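Local coordinates for putative lipoprotein (Clostridium perfringens ATCC 13124, PDB 4R7R) that is of unknown function but is probably a lipoprotein that may bind lipid, with an antiparallel sheet covered by helices, at residues K24-D29 with S78-I83. Residues are numbered along the deposited sequence; the frame is centred on the assembly and turned at random.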
loop_
_atom_site.group_PDB
_atom_site.type_symbol
_atom_site.label_atom_id
_atom_site.label_comp_id
_atom_site.label_asym_id
_atom_site.label_seq_id
_atom_site.Cartn_x
_atom_site.Cartn_y
_atom_site.Cartn_z
ATOM N N LYS A 24 -10.577 4.595 5.943
ATOM C CA LYS A 24 -10.071 4.077 7.198
ATOM C C LYS A 24 -8.952 3.100 6.884
ATOM O O LYS A 24 -9.004 2.392 5.874
ATOM C CB LYS A 24 -11.177 3.388 7.996
ATOM C CG LYS A 24 -12.183 4.334 8.598
ATOM C CD LYS A 24 -13.364 3.570 9.164
ATOM C CE LYS A 24 -14.251 4.479 10.009
ATOM N NZ LYS A 24 -15.443 3.758 10.544
ATOM N N ILE A 25 -7.933 3.063 7.736
ATOM C CA ILE A 25 -6.825 2.156 7.499
ATOM C C ILE A 25 -6.632 1.207 8.667
ATOM O O ILE A 25 -6.718 1.593 9.821
ATOM C CB ILE A 25 -5.520 2.911 7.239
ATOM C CG1 ILE A 25 -5.648 3.781 5.989
ATOM C CG2 ILE A 25 -4.383 1.931 7.054
ATOM C CD1 ILE A 25 -4.461 4.709 5.795
ATOM N N ARG A 26 -6.393 -0.053 8.341
ATOM C CA ARG A 26 -6.061 -1.050 9.330
ATOM C C ARG A 26 -4.706 -1.613 9.012
ATOM O O ARG A 26 -4.450 -1.975 7.876
ATOM C CB ARG A 26 -7.087 -2.164 9.343
ATOM C CG ARG A 26 -7.952 -2.149 10.550
ATOM C CD ARG A 26 -9.071 -3.156 10.403
ATOM N NE ARG A 26 -9.744 -3.077 9.107
ATOM C CZ ARG A 26 -9.773 -4.071 8.223
ATOM N NH1 ARG A 26 -9.160 -5.222 8.495
ATOM N NH2 ARG A 26 -10.418 -3.917 7.073
ATOM N N LEU A 27 -3.838 -1.663 10.015
ATOM C CA LEU A 27 -2.523 -2.261 9.869
ATOM C C LEU A 27 -2.478 -3.626 10.552
ATOM O O LEU A 27 -2.930 -3.777 11.691
ATOM C CB LEU A 27 -1.446 -1.354 10.462
ATOM C CG LEU A 27 -1.199 0.014 9.838
ATOM C CD1 LEU A 27 0.062 0.628 10.423
ATOM C CD2 LEU A 27 -1.071 -0.119 8.339
ATOM N N LEU A 28 -1.929 -4.611 9.846
ATOM C CA LEU A 28 -1.699 -5.936 10.405
ATOM C C LEU A 28 -0.200 -6.294 10.417
ATOM O O LEU A 28 0.447 -6.295 9.367
ATOM C CB LEU A 28 -2.483 -6.982 9.609
ATOM C CG LEU A 28 -2.358 -8.419 10.114
ATOM C CD1 LEU A 28 -3.028 -8.529 11.461
ATOM C CD2 LEU A 28 -2.968 -9.391 9.127
ATOM N N ASP A 29 0.337 -6.601 11.601
ATOM C CA ASP A 29 1.713 -7.095 11.745
ATOM C C ASP A 29 1.760 -8.575 11.324
ATOM O O ASP A 29 1.088 -9.412 11.921
ATOM C CB ASP A 29 2.192 -6.898 13.199
ATOM C CG ASP A 29 3.700 -7.152 13.396
ATOM O OD1 ASP A 29 4.238 -8.115 12.812
ATOM O OD2 ASP A 29 4.351 -6.395 14.165
ATOM N N SER A 78 -17.432 1.642 -0.233
ATOM C CA SER A 78 -17.889 0.343 -0.718
ATOM C C SER A 78 -16.737 -0.648 -0.907
ATOM O O SER A 78 -16.851 -1.821 -0.551
ATOM C CB SER A 78 -18.653 0.520 -2.032
ATOM O OG SER A 78 -17.934 1.353 -2.925
ATOM N N GLU A 79 -15.630 -0.155 -1.457
ATOM C CA GLU A 79 -14.471 -0.977 -1.805
ATOM C C GLU A 79 -13.484 -1.160 -0.659
ATOM O O GLU A 79 -13.431 -0.346 0.257
ATOM C CB GLU A 79 -13.734 -0.353 -2.993
ATOM C CG GLU A 79 -14.404 -0.566 -4.333
ATOM C CD GLU A 79 -13.966 -1.864 -4.994
ATOM O OE1 GLU A 79 -14.514 -2.193 -6.077
ATOM O OE2 GLU A 79 -13.070 -2.547 -4.431
ATOM N N LYS A 80 -12.699 -2.232 -0.724
ATOM C CA LYS A 80 -11.536 -2.380 0.145
ATOM C C LYS A 80 -10.285 -2.708 -0.691
ATOM O O LYS A 80 -10.322 -3.544 -1.596
ATOM C CB LYS A 80 -11.749 -3.460 1.223
ATOM C CG LYS A 80 -10.420 -3.819 1.952
ATOM C CD LYS A 80 -10.589 -4.389 3.362
ATOM C CE LYS A 80 -10.489 -5.911 3.397
ATOM N NZ LYS A 80 -10.600 -6.428 4.794
ATOM N N TYR A 81 -9.177 -2.041 -0.391
ATOM C CA TYR A 81 -7.937 -2.360 -1.066
ATOM C C TYR A 81 -6.889 -2.826 -0.058
ATOM O O TYR A 81 -6.976 -2.555 1.147
ATOM C CB TYR A 81 -7.442 -1.154 -1.872
ATOM C CG TYR A 81 -8.078 -1.022 -3.260
ATOM C CD1 TYR A 81 -9.436 -0.768 -3.405
ATOM C CD2 TYR A 81 -7.310 -1.135 -4.413
ATOM C CE1 TYR A 81 -10.013 -0.650 -4.648
ATOM C CE2 TYR A 81 -7.877 -1.007 -5.670
ATOM C CZ TYR A 81 -9.230 -0.772 -5.783
ATOM O OH TYR A 81 -9.802 -0.651 -7.036
ATOM N N VAL A 82 -5.892 -3.534 -0.563
ATOM C CA VAL A 82 -4.862 -4.098 0.273
ATOM C C VAL A 82 -3.510 -3.640 -0.246
ATOM O O VAL A 82 -3.272 -3.623 -1.451
ATOM C CB VAL A 82 -4.947 -5.655 0.299
ATOM C CG1 VAL A 82 -3.777 -6.250 1.021
ATOM C CG2 VAL A 82 -6.253 -6.106 0.943
ATOM N N ILE A 83 -2.632 -3.231 0.669
ATOM C CA ILE A 83 -1.238 -3.011 0.316
ATOM C C ILE A 83 -0.358 -3.940 1.157
ATOM O O ILE A 83 -0.389 -3.888 2.398
ATOM C CB ILE A 83 -0.792 -1.553 0.538
ATOM C CG1 ILE A 83 -1.775 -0.577 -0.103
ATOM C CG2 ILE A 83 0.619 -1.333 -0.017
ATOM C CD1 ILE A 83 -1.461 0.876 0.200
#
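The side-chain ends of Arg26 and Lys80 meet from strands that are not neighbours: 24-29 and 80-85 flank strand 70-75 in the antiparallel sheet, and because each runs antiparallel to that strand they run parallel to one another. The closest pair of CA atoms, those of Arg26 and Val82, is 9.6 Å apart, and no backbone hydrogen bond joins the two segments. Strand 70-75 fills the space between, bonding through its backbone to Lys24, Arg26 and Leu28 at Asp75, Phe73 and Lys71. Only the two long side chains bridge this gap, burying 68 Å² in all. The whole is an alpha-beta fold, an antiparallel sheet with helices on one face: Leu27 packs on helix 116-125 and Tyr81 on helix 9-17, whereas Arg26 and Lys80 extend from the other face, over strand 70-75. Their chains cross at about a right angle. Arg26 bends at chi3 (-47°), bringing its guanidinium up to Lys80, and Lys80 bends at its own chi3 (99°), which carries the ammonium to the guanidinium edge. There Lys80 NZ lies in the guanidinium plane, 3.4 Å from Arg26 NH2 and farther, 4.2 Å, from Arg26 NH1. Both groups are donors, so this approach is no hydrogen bond. The aliphatic part of the lysine joins in through CD, 3.7 Å from Arg26 NH2. Nearby carboxylates probably make this closeness tolerable by balancing the positive charge gathered here: Asp75 makes a salt bridge to Arg26 NH2 and also touches the Lys80 side chain, while Glu35, on the edge strand 35-37, forms a salt bridge with Arg26 NH1, so that the guanidinium is held at both of its terminal nitrogens.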